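Local coordinates for indole-3-acetic acid-amido synthetase GH3.15 (Arabidopsis thaliana, PDB 6E1Q), which conjugates amino acids, chiefly glutamine, to the auxin precursor indole-3-butyric acid and to the herbicide 2,4-DB in an ATP-dependent reaction, at residues 20-31 / 349-357; 42-50 / 62-73. One frame throughout, in Å; residues are numbered along the deposited sequence. Where two conformers were deposited one is given.

Contact 1 (20-31 / 349-357)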
loop_
_atom_site.group_PDB
_atom_site.type_symbol
_atom_site.label_atom_id
_atom_site.label_comp_id
_atom_site.label_asym_id
_atom_site.label_seq_id
_atom_site.Cartn_x
_atom_site.Cartn_y
_atom_site.Cartn_z
ATOM N N LEU A 20 19.074 15.418 -10.134
ATOM C CA LEU A 20 18.074 14.542 -10.740
ATOM C C LEU A 20 16.737 15.242 -10.937
ATOM O O LEU A 20 16.022 14.934 -11.891
ATOM C CB LEU A 20 17.864 13.294 -9.883
ATOM C CG LEU A 20 19.026 12.299 -9.854
ATOM C CD1 LEU A 20 18.768 11.183 -8.829
ATOM C CD2 LEU A 20 19.270 11.704 -11.227
ATOM N N THR A 21 16.368 16.161 -10.049
ATOM C CA THR A 21 15.094 16.868 -10.168
ATOM C C THR A 21 15.224 18.197 -10.903
ATOM O O THR A 21 14.226 18.913 -11.054
ATOM C CB THR A 21 14.496 17.083 -8.780
ATOM O OG1 THR A 21 15.459 17.734 -7.941
ATOM C CG2 THR A 21 14.129 15.730 -8.161
ATOM N N THR A 22 16.426 18.542 -11.371
ATOM C CA THR A 22 16.646 19.769 -12.132
ATOM C C THR A 22 16.761 19.502 -13.629
ATOM O O THR A 22 16.146 20.199 -14.434
ATOM C CB THR A 22 17.905 20.488 -11.616
ATOM O OG1 THR A 22 17.695 20.865 -10.248
ATOM C CG2 THR A 22 18.246 21.753 -12.462
ATOM N N ASN A 23 17.517 18.483 -14.015
ATOM C CA ASN A 23 17.733 18.164 -15.426
ATOM C C ASN A 23 16.728 17.135 -15.928
ATOM O O ASN A 23 17.079 16.132 -16.552
ATOM C CB ASN A 23 19.161 17.685 -15.620
ATOM C CG ASN A 23 20.152 18.669 -15.074
ATOM O OD1 ASN A 23 20.106 19.840 -15.427
ATOM N ND2 ASN A 23 21.040 18.215 -14.197
ATOM N N VAL A 24 15.450 17.417 -15.677
ATOM C CA VAL A 24 14.418 16.403 -15.866
ATOM C C VAL A 24 14.243 16.079 -17.348
ATOM O O VAL A 24 14.232 14.910 -17.744
ATOM C CB VAL A 24 13.107 16.870 -15.206
ATOM C CG1 VAL A 24 12.027 15.784 -15.283
ATOM C CG2 VAL A 24 13.372 17.281 -13.736
ATOM N N LYS A 25 14.140 17.107 -18.192
ATOM C CA LYS A 25 13.892 16.877 -19.613
ATOM C C LYS A 25 15.035 16.086 -20.243
ATOM O O LYS A 25 14.805 15.106 -20.966
ATOM C CB LYS A 25 13.659 18.231 -20.319
ATOM C CG LYS A 25 13.296 18.105 -21.793
ATOM C CD LYS A 25 11.763 18.181 -21.969
ATOM C CE LYS A 25 11.284 17.739 -23.357
ATOM N NZ LYS A 25 9.844 17.333 -23.362
ATOM N N GLN A 26 16.275 16.461 -19.921
ATOM C CA GLN A 26 17.435 15.768 -20.467
ATOM C C GLN A 26 17.512 14.327 -19.970
ATOM O O GLN A 26 17.830 13.414 -20.738
ATOM C CB GLN A 26 18.709 16.529 -20.104
ATOM C CG GLN A 26 18.644 18.040 -20.390
ATOM C CD GLN A 26 18.230 18.874 -19.171
ATOM O OE1 GLN A 26 17.047 18.961 -18.827
ATOM N NE2 GLN A 26 19.209 19.492 -18.518
ATOM N N ILE A 27 17.234 14.099 -18.684
ATOM C CA ILE A 27 17.331 12.744 -18.154
ATOM C C ILE A 27 16.255 11.852 -18.763
ATOM O O ILE A 27 16.528 10.727 -19.199
ATOM C CB ILE A 27 17.258 12.756 -16.616
ATOM C CG1 ILE A 27 18.489 13.467 -16.043
ATOM C CG2 ILE A 27 17.187 11.324 -16.103
ATOM C CD1 ILE A 27 18.417 13.738 -14.551
ATOM N N GLN A 28 15.014 12.334 -18.796
ATOM C CA GLN A 28 13.948 11.582 -19.454
ATOM C C GLN A 28 14.331 11.176 -20.875
ATOM O O GLN A 28 14.236 9.998 -21.241
ATOM C CB GLN A 28 12.664 12.405 -19.455
ATOM C CG GLN A 28 11.930 12.350 -18.126
ATOM C CD GLN A 28 11.310 10.992 -17.862
ATOM O OE1 GLN A 28 10.233 10.697 -18.365
ATOM N NE2 GLN A 28 11.983 10.162 -17.065
ATOM N N ASP A 29 14.789 12.136 -21.689
ATOM C CA ASP A 29 15.134 11.816 -23.073
ATOM C C ASP A 29 16.293 10.825 -23.132
ATOM O O ASP A 29 16.326 9.946 -24.003
ATOM C CB ASP A 29 15.479 13.091 -23.851
ATOM C CG ASP A 29 14.288 14.030 -24.001
ATOM O OD1 ASP A 29 13.180 13.684 -23.530
ATOM O OD2 ASP A 29 14.466 15.126 -24.572
ATOM N N SER A 30 17.245 10.943 -22.200
ATOM C CA SER A 30 18.344 9.982 -22.125
ATOM C C SER A 30 17.835 8.583 -21.793
ATOM O O SER A 30 18.268 7.599 -22.403
ATOM C CB SER A 30 19.355 10.427 -21.076
ATOM O OG SER A 30 20.297 11.323 -21.627
ATOM N N VAL A 31 16.926 8.484 -20.815
ATOM C CA VAL A 31 16.344 7.197 -20.428
ATOM C C VAL A 31 15.657 6.545 -21.623
ATOM O O VAL A 31 15.887 5.370 -21.933
ATOM C CB VAL A 31 15.360 7.385 -19.255
ATOM C CG1 VAL A 31 14.526 6.119 -19.037
ATOM C CG2 VAL A 31 16.094 7.790 -17.983
ATOM N N THR A 349 7.366 13.375 -5.747
ATOM C CA THR A 349 8.104 13.907 -6.874
ATOM C C THR A 349 8.585 12.740 -7.729
ATOM O O THR A 349 9.225 11.824 -7.215
ATOM C CB THR A 349 9.292 14.713 -6.365
ATOM O OG1 THR A 349 8.832 15.778 -5.519
ATOM C CG2 THR A 349 10.086 15.287 -7.532
ATOM N N ILE A 350 8.278 12.772 -9.026
ATOM C CA ILE A 350 8.716 11.715 -9.935
ATOM C C ILE A 350 10.218 11.813 -10.147
ATOM O O ILE A 350 10.769 12.905 -10.324
ATOM C CB ILE A 350 7.956 11.806 -11.269
ATOM C CG1 ILE A 350 6.451 11.659 -11.036
ATOM C CG2 ILE A 350 8.431 10.750 -12.235
ATOM C CD1 ILE A 350 6.063 10.352 -10.365
ATOM N N ILE A 351 10.905 10.673 -10.095
ATOM C CA ILE A 351 12.360 10.641 -10.197
ATOM C C ILE A 351 12.729 10.255 -11.633
ATOM O O ILE A 351 12.509 9.097 -12.026
ATOM C CB ILE A 351 12.976 9.683 -9.172
ATOM C CG1 ILE A 351 12.619 10.174 -7.768
ATOM C CG2 ILE A 351 14.485 9.640 -9.329
ATOM C CD1 ILE A 351 13.127 11.627 -7.474
ATOM N N PRO A 352 13.318 11.169 -12.418
ATOM C CA PRO A 352 13.416 10.973 -13.875
ATOM C C PRO A 352 14.304 9.828 -14.329
ATOM O O PRO A 352 14.245 9.465 -15.510
ATOM C CB PRO A 352 14.020 12.301 -14.368
ATOM C CG PRO A 352 13.839 13.250 -13.285
ATOM C CD PRO A 352 13.772 12.506 -12.006
ATOM N N CYS A 353 15.184 9.306 -13.490
ATOM C CA CYS A 353 16.075 8.267 -13.986
ATOM C C CYS A 353 15.498 6.868 -13.825
ATOM O O CYS A 353 16.113 5.906 -14.297
ATOM C CB CYS A 353 17.433 8.349 -13.284
ATOM S SG CYS A 353 17.287 8.110 -11.539
ATOM N N MET A 354 14.335 6.728 -13.180
ATOM C CA MET A 354 13.788 5.408 -12.868
ATOM C C MET A 354 12.981 4.808 -14.012
ATOM O O MET A 354 12.574 3.647 -13.921
ATOM C CB MET A 354 12.918 5.484 -11.611
ATOM C CG MET A 354 13.658 6.072 -10.417
ATOM S SD MET A 354 15.184 5.152 -10.052
ATOM C CE MET A 354 14.468 3.594 -9.521
ATOM N N GLY A 355 12.763 5.557 -15.078
ATOM C CA GLY A 355 11.950 5.111 -16.192
ATOM C C GLY A 355 11.541 6.306 -17.013
ATOM O O GLY A 355 11.802 7.448 -16.649
ATOM N N TYR A 356 10.927 6.028 -18.159
ATOM C CA TYR A 356 10.352 7.074 -19.001
ATOM C C TYR A 356 8.865 7.162 -18.694
ATOM O O TYR A 356 8.140 6.170 -18.834
ATOM C CB TYR A 356 10.573 6.802 -20.492
ATOM C CG TYR A 356 10.111 7.947 -21.382
ATOM C CD1 TYR A 356 10.863 9.112 -21.495
ATOM C CD2 TYR A 356 8.913 7.870 -22.090
ATOM C CE1 TYR A 356 10.446 10.158 -22.295
ATOM C CE2 TYR A 356 8.482 8.920 -22.895
ATOM C CZ TYR A 356 9.260 10.062 -22.997
ATOM O OH TYR A 356 8.859 11.118 -23.790
ATOM N N PHE A 357 8.417 8.347 -18.290
ATOM C CA PHE A 357 7.107 8.531 -17.675
ATOM C C PHE A 357 6.248 9.431 -18.545
ATOM O O PHE A 357 6.592 10.595 -18.771
ATOM C CB PHE A 357 7.242 9.137 -16.278
ATOM C CG PHE A 357 8.064 8.312 -15.329
ATOM C CD1 PHE A 357 7.583 7.107 -14.848
ATOM C CD2 PHE A 357 9.301 8.747 -14.903
ATOM C CE1 PHE A 357 8.335 6.347 -13.974
ATOM C CE2 PHE A 357 10.042 8.009 -14.027
ATOM C CZ PHE A 357 9.563 6.795 -13.566
#
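Gln28 turns the edge of its side-chain amide to the backbone of 352-357 and uses both ends of it. OE1 accepts from Phe357 N at 3.0 Å, in the carbonyl plane and on a lone pair, nearly straight (171°). NE2 gives to two carbonyls. Gly355 O and Pro352 O each lie 2.8 Å from NE2, the second on a more bent bond (132°). Both acceptors lie close to the amide plane, so the three bonds fix its rotation. The chain of Gln28 bends about CB-CG (chi2 -70°), which brings the amide round to the turn although CB does not point there. The Tyr356 ring lies parallel to the amide in an offset layer, Gln28 OE1 3.6 Å from Tyr356 CD1, while the backbone O of Gln28 meets the ring edge. The carbonyls belong to a type I beta turn, Ile351 to Met354, and to Gly355 after it; this link joins strands 348-350 and 356-361. Helix 24-38 of the N-terminal region thus docks on the central GH3 region. With an alanine at Gln28, Phe357 N and the carbonyls of Pro352 and Gly355 would probably be left without these partners in a buried place. Pro352 wedges its ring between helices 10-22 and 24-38. Its CG sits 3.1 Å from Leu20 O and 3.7 Å from Val24 CG1, and its CB is 3.7 Å from Ile27 CG2. Val31 CG1 reaches Gly355 C at 3.6 Å.

Contact 2 (42-50 / 62-73)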
loop_
_atom_site.group_PDB
_atom_site.type_symbol
_atom_site.label_atom_id
_atom_site.label_comp_id
_atom_site.label_asym_id
_atom_site.label_seq_id
_atom_site.Cartn_x
_atom_site.Cartn_y
_atom_site.Cartn_z
ATOM N N THR A 42 14.291 -6.782 -29.292
ATOM C CA THR A 42 13.292 -7.612 -28.622
ATOM C C THR A 42 12.118 -7.863 -29.563
ATOM O O THR A 42 11.832 -7.071 -30.468
ATOM C CB THR A 42 12.767 -6.964 -27.334
ATOM O OG1 THR A 42 12.089 -5.734 -27.642
ATOM C CG2 THR A 42 13.889 -6.718 -26.342
ATOM N N GLU A 43 11.434 -8.985 -29.355
ATOM C CA GLU A 43 10.263 -9.259 -30.181
ATOM C C GLU A 43 9.227 -8.157 -30.024
ATOM O O GLU A 43 8.653 -7.693 -31.008
ATOM C CB GLU A 43 9.657 -10.618 -29.821
ATOM C CG GLU A 43 8.300 -10.832 -30.447
ATOM C CD GLU A 43 7.699 -12.199 -30.153
ATOM O OE1 GLU A 43 8.448 -13.187 -29.951
ATOM O OE2 GLU A 43 6.458 -12.279 -30.127
ATOM N N TYR A 44 9.020 -7.689 -28.793
ATOM C CA TYR A 44 7.984 -6.687 -28.549
ATOM C C TYR A 44 8.289 -5.373 -29.266
ATOM O O TYR A 44 7.448 -4.840 -29.998
ATOM C CB TYR A 44 7.821 -6.444 -27.042
ATOM C CG TYR A 44 6.599 -5.600 -26.751
ATOM C CD1 TYR A 44 5.358 -6.195 -26.594
ATOM C CD2 TYR A 44 6.675 -4.204 -26.692
ATOM C CE1 TYR A 44 4.231 -5.447 -26.363
ATOM C CE2 TYR A 44 5.543 -3.445 -26.456
ATOM C CZ TYR A 44 4.322 -4.079 -26.286
ATOM O OH TYR A 44 3.171 -3.371 -26.056
ATOM N N LEU A 45 9.486 -4.826 -29.059
ATOM C CA LEU A 45 9.762 -3.484 -29.567
ATOM C C LEU A 45 9.957 -3.488 -31.076
ATOM O O LEU A 45 9.488 -2.577 -31.771
ATOM C CB LEU A 45 10.985 -2.897 -28.863
ATOM C CG LEU A 45 10.974 -1.390 -28.638
ATOM C CD1 LEU A 45 9.644 -0.969 -28.022
ATOM C CD2 LEU A 45 12.151 -0.997 -27.754
ATOM N N ARG A 46 10.638 -4.510 -31.603
ATOM C CA ARG A 46 10.926 -4.551 -33.032
ATOM C C ARG A 46 9.640 -4.603 -33.849
ATOM O O ARG A 46 9.572 -4.041 -34.949
ATOM C CB ARG A 46 11.829 -5.750 -33.351
ATOM C CG ARG A 46 11.924 -6.119 -34.834
ATOM C CD ARG A 46 11.422 -7.537 -35.103
ATOM N NE ARG A 46 12.191 -8.537 -34.365
ATOM C CZ ARG A 46 11.700 -9.694 -33.927
ATOM N NH1 ARG A 46 10.429 -10.004 -34.139
ATOM N NH2 ARG A 46 12.479 -10.536 -33.261
ATOM N N GLY A 47 8.602 -5.248 -33.313
ATOM C CA GLY A 47 7.335 -5.320 -34.013
ATOM C C GLY A 47 6.686 -3.975 -34.246
ATOM O O GLY A 47 5.888 -3.829 -35.182
ATOM N N PHE A 48 7.016 -2.981 -33.431
ATOM C CA PHE A 48 6.465 -1.641 -33.586
ATOM C C PHE A 48 7.451 -0.638 -34.161
ATOM O O PHE A 48 7.047 0.248 -34.908
ATOM C CB PHE A 48 5.956 -1.119 -32.231
ATOM C CG PHE A 48 4.791 -1.894 -31.681
ATOM C CD1 PHE A 48 3.587 -1.951 -32.376
ATOM C CD2 PHE A 48 4.890 -2.549 -30.465
ATOM C CE1 PHE A 48 2.508 -2.670 -31.881
ATOM C CE2 PHE A 48 3.806 -3.272 -29.954
ATOM C CZ PHE A 48 2.614 -3.332 -30.664
ATOM N N LEU A 49 8.734 -0.742 -33.821
ATOM C CA LEU A 49 9.704 0.296 -34.155
ATOM C C LEU A 49 10.641 -0.094 -35.287
ATOM O O LEU A 49 11.163 0.793 -35.972
ATOM C CB LEU A 49 10.535 0.665 -32.913
ATOM C CG LEU A 49 9.796 1.522 -31.882
ATOM C CD1 LEU A 49 10.650 1.816 -30.663
ATOM C CD2 LEU A 49 9.345 2.818 -32.539
ATOM N N ASN A 50 10.858 -1.396 -35.495
ATOM C CA ASN A 50 11.748 -1.904 -36.540
ATOM C C ASN A 50 13.120 -1.235 -36.479
ATOM O O ASN A 50 13.744 -0.949 -37.503
ATOM C CB ASN A 50 11.119 -1.749 -37.926
ATOM C CG ASN A 50 9.883 -2.621 -38.106
ATOM O OD1 ASN A 50 8.751 -2.136 -38.040
ATOM N ND2 ASN A 50 10.099 -3.914 -38.339
ATOM N N VAL A 62 4.290 2.945 -30.947
ATOM C CA VAL A 62 4.186 2.047 -29.784
ATOM C C VAL A 62 2.860 2.327 -29.110
ATOM O O VAL A 62 2.592 3.467 -28.717
ATOM C CB VAL A 62 5.364 2.252 -28.823
ATOM C CG1 VAL A 62 5.156 1.434 -27.549
ATOM C CG2 VAL A 62 6.683 1.882 -29.523
ATOM N N PRO A 63 1.990 1.326 -28.951
ATOM C CA PRO A 63 0.674 1.577 -28.366
ATOM C C PRO A 63 0.724 1.702 -26.852
ATOM O O PRO A 63 1.591 1.145 -26.169
ATOM C CB PRO A 63 -0.127 0.340 -28.789
ATOM C CG PRO A 63 0.905 -0.746 -28.783
ATOM C CD PRO A 63 2.175 -0.098 -29.292
ATOM N N VAL A 64 -0.242 2.447 -26.326
ATOM C CA VAL A 64 -0.443 2.520 -24.883
ATOM C C VAL A 64 -1.250 1.299 -24.467
ATOM O O VAL A 64 -2.350 1.071 -24.978
ATOM C CB VAL A 64 -1.151 3.826 -24.488
ATOM C CG1 VAL A 64 -1.266 3.929 -22.972
ATOM C CG2 VAL A 64 -0.391 5.020 -25.045
ATOM N N VAL A 65 -0.708 0.513 -23.535
ATOM C CA VAL A 65 -1.252 -0.801 -23.242
ATOM C C VAL A 65 -1.564 -0.921 -21.760
ATOM O O VAL A 65 -1.088 -0.139 -20.934
ATOM C CB VAL A 65 -0.284 -1.919 -23.670
ATOM C CG1 VAL A 65 -0.087 -1.880 -25.163
ATOM C CG2 VAL A 65 1.049 -1.769 -22.936
ATOM N N THR A 66 -2.385 -1.921 -21.440
ATOM C CA THR A 66 -2.634 -2.378 -20.081
ATOM C C THR A 66 -1.987 -3.742 -19.887
ATOM O O THR A 66 -1.527 -4.370 -20.843
ATOM C CB THR A 66 -4.129 -2.497 -19.783
ATOM O OG1 THR A 66 -4.714 -3.430 -20.702
ATOM C CG2 THR A 66 -4.825 -1.142 -19.888
ATOM N N TYR A 67 -1.987 -4.210 -18.632
ATOM C CA TYR A 67 -1.514 -5.559 -18.340
ATOM C C TYR A 67 -2.225 -6.588 -19.206
ATOM O O TYR A 67 -1.594 -7.529 -19.710
ATOM C CB TYR A 67 -1.717 -5.894 -16.867
ATOM C CG TYR A 67 -1.100 -7.226 -16.505
ATOM C CD1 TYR A 67 0.251 -7.324 -16.232
ATOM C CD2 TYR A 67 -1.864 -8.398 -16.492
ATOM C CE1 TYR A 67 0.829 -8.544 -15.910
ATOM C CE2 TYR A 67 -1.292 -9.624 -16.171
ATOM C CZ TYR A 67 0.061 -9.682 -15.879
ATOM O OH TYR A 67 0.662 -10.866 -15.554
ATOM N N GLU A 68 -3.530 -6.409 -19.419
ATOM C CA GLU A 68 -4.289 -7.359 -20.227
ATOM C C GLU A 68 -3.698 -7.507 -21.625
ATOM O O GLU A 68 -3.686 -8.609 -22.186
ATOM C CB GLU A 68 -5.749 -6.920 -20.322
ATOM C CG GLU A 68 -6.583 -7.149 -19.073
ATOM C CD GLU A 68 -6.119 -6.338 -17.872
ATOM O OE1 GLU A 68 -6.421 -6.768 -16.747
ATOM O OE2 GLU A 68 -5.467 -5.281 -18.040
ATOM N N ASP A 69 -3.204 -6.413 -22.210
ATOM C CA ASP A 69 -2.733 -6.492 -23.591
ATOM C C ASP A 69 -1.397 -7.218 -23.696
ATOM O O ASP A 69 -1.080 -7.766 -24.752
ATOM C CB ASP A 69 -2.588 -5.095 -24.210
ATOM C CG ASP A 69 -3.859 -4.271 -24.135
ATOM O OD1 ASP A 69 -4.939 -4.755 -24.546
ATOM O OD2 ASP A 69 -3.765 -3.115 -23.664
ATOM N N ILE A 70 -0.580 -7.198 -22.647
ATOM C CA ILE A 70 0.755 -7.771 -22.737
ATOM C C ILE A 70 0.916 -9.034 -21.900
ATOM O O ILE A 70 2.020 -9.595 -21.856
ATOM C CB ILE A 70 1.833 -6.726 -22.384
ATOM C CG1 ILE A 70 1.562 -6.057 -21.037
ATOM C CG2 ILE A 70 1.867 -5.638 -23.454
ATOM C CD1 ILE A 70 2.202 -6.731 -19.864
ATOM N N ARG A 71 -0.152 -9.526 -21.266
ATOM C CA ARG A 71 -0.017 -10.702 -20.408
ATOM C C ARG A 71 0.565 -11.901 -21.156
ATOM O O ARG A 71 1.295 -12.716 -20.562
ATOM C CB ARG A 71 -1.376 -11.062 -19.817
ATOM C CG ARG A 71 -1.378 -12.293 -18.930
ATOM C CD ARG A 71 -2.789 -12.587 -18.435
ATOM N NE ARG A 71 -2.786 -13.716 -17.509
ATOM C CZ ARG A 71 -3.881 -14.254 -16.994
ATOM N NH1 ARG A 71 -5.079 -13.767 -17.320
ATOM N NH2 ARG A 71 -3.777 -15.279 -16.154
ATOM N N SER A 72 0.260 -12.029 -22.452
ATOM C CA SER A 72 0.710 -13.201 -23.197
ATOM C C SER A 72 2.234 -13.284 -23.262
ATOM O O SER A 72 2.801 -14.381 -23.182
ATOM C CB SER A 72 0.116 -13.188 -24.604
ATOM O OG SER A 72 0.638 -12.100 -25.349
ATOM N N TYR A 73 2.916 -12.139 -23.429
ATOM C CA TYR A 73 4.377 -12.135 -23.389
ATOM C C TYR A 73 4.889 -12.671 -22.054
ATOM O O TYR A 73 5.821 -13.482 -22.008
ATOM C CB TYR A 73 4.917 -10.715 -23.658
ATOM C CG TYR A 73 4.542 -10.221 -25.028
ATOM C CD1 TYR A 73 5.331 -10.511 -26.134
ATOM C CD2 TYR A 73 3.355 -9.519 -25.231
ATOM C CE1 TYR A 73 4.965 -10.085 -27.419
ATOM C CE2 TYR A 73 2.982 -9.083 -26.503
ATOM C CZ TYR A 73 3.795 -9.363 -27.591
ATOM O OH TYR A 73 3.424 -8.936 -28.854
HETATM O O HOH W 1 3.429 -0.807 -25.768
#
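Tyr44 and Tyr73 form an edge-to-face (T-shaped) pair. The edge of Tyr44 points at the face of Tyr73, with CD1 of Tyr44 3.7 Å from CZ of Tyr73. The planes stand at 80° and the centroids are 5.1 Å apart. Tyr44 CG lies opposite the backbone N (chi1 -170°), which sends the ring out from helix 43-49 toward helix 67-78. A second aromatic contact is a CH-pi interaction. Pro63 CD sits over the centre of the Phe48 ring, 3.5 Å from its centroid and only 9° off the normal.

The aliphatic contacts flank these rings. Val62 CG2 meets Leu49 CG at 3.9 Å and also touches Phe48 CB. Ile70 CG2 approaches Tyr44 CE1 at 3.8 Å, and Val65 CG1 reaches the hydroxyl end of the same tyrosine.

The polar link is a water. It lies at the edge of the Tyr44 ring, in its plane; it accepts from Tyr44 OH at 2.6 Å and donates to Pro63 O at 2.7 Å. At the other end Glu43 OE2 comes near Tyr73 CE1, but its salt bridge is to Arg76. The axes of 43-49 and 67-73 approach to 12.6 Å, so the contact is made by long side chains and by Val62, Pro63 and Val65 of the connecting loop. The Tyr402 ring also meets that of Tyr44, the two planes nearly parallel.

This part of the GH3 N-terminal domain is therefore joined here mainly by ring and aliphatic contacts. The Tyr44 hydroxyl, amid carbons of Val65 and Ile70, gives a hydrogen bond to the water, which in turn donates to the Pro63 carbonyl.

Both contacts are largely buried, but contact 1 is the more so; contact 2 has several partly exposed residues and lies farther from the chain centre. Their centres are about 23 Å apart, and their nearest atoms about 9 Å apart, without touching. Contact 1 joins sequence-distant parts, the N-terminal and central GH3 regions. Contact 2 joins neighbours within the N-terminal one. Helix 24-38, used in contact 1, leads on to helix 43-49 of contact 2, and its Leu36 touches Leu45 and Leu49. Direct side-chain-to-backbone bonds dominate the polar chemistry of contact 1. Contact 2 relies on rings and aliphatic side chains, with one water as its polar link. Contact 1 is nearer the substrate pocket, through Ile351 beside Phe332.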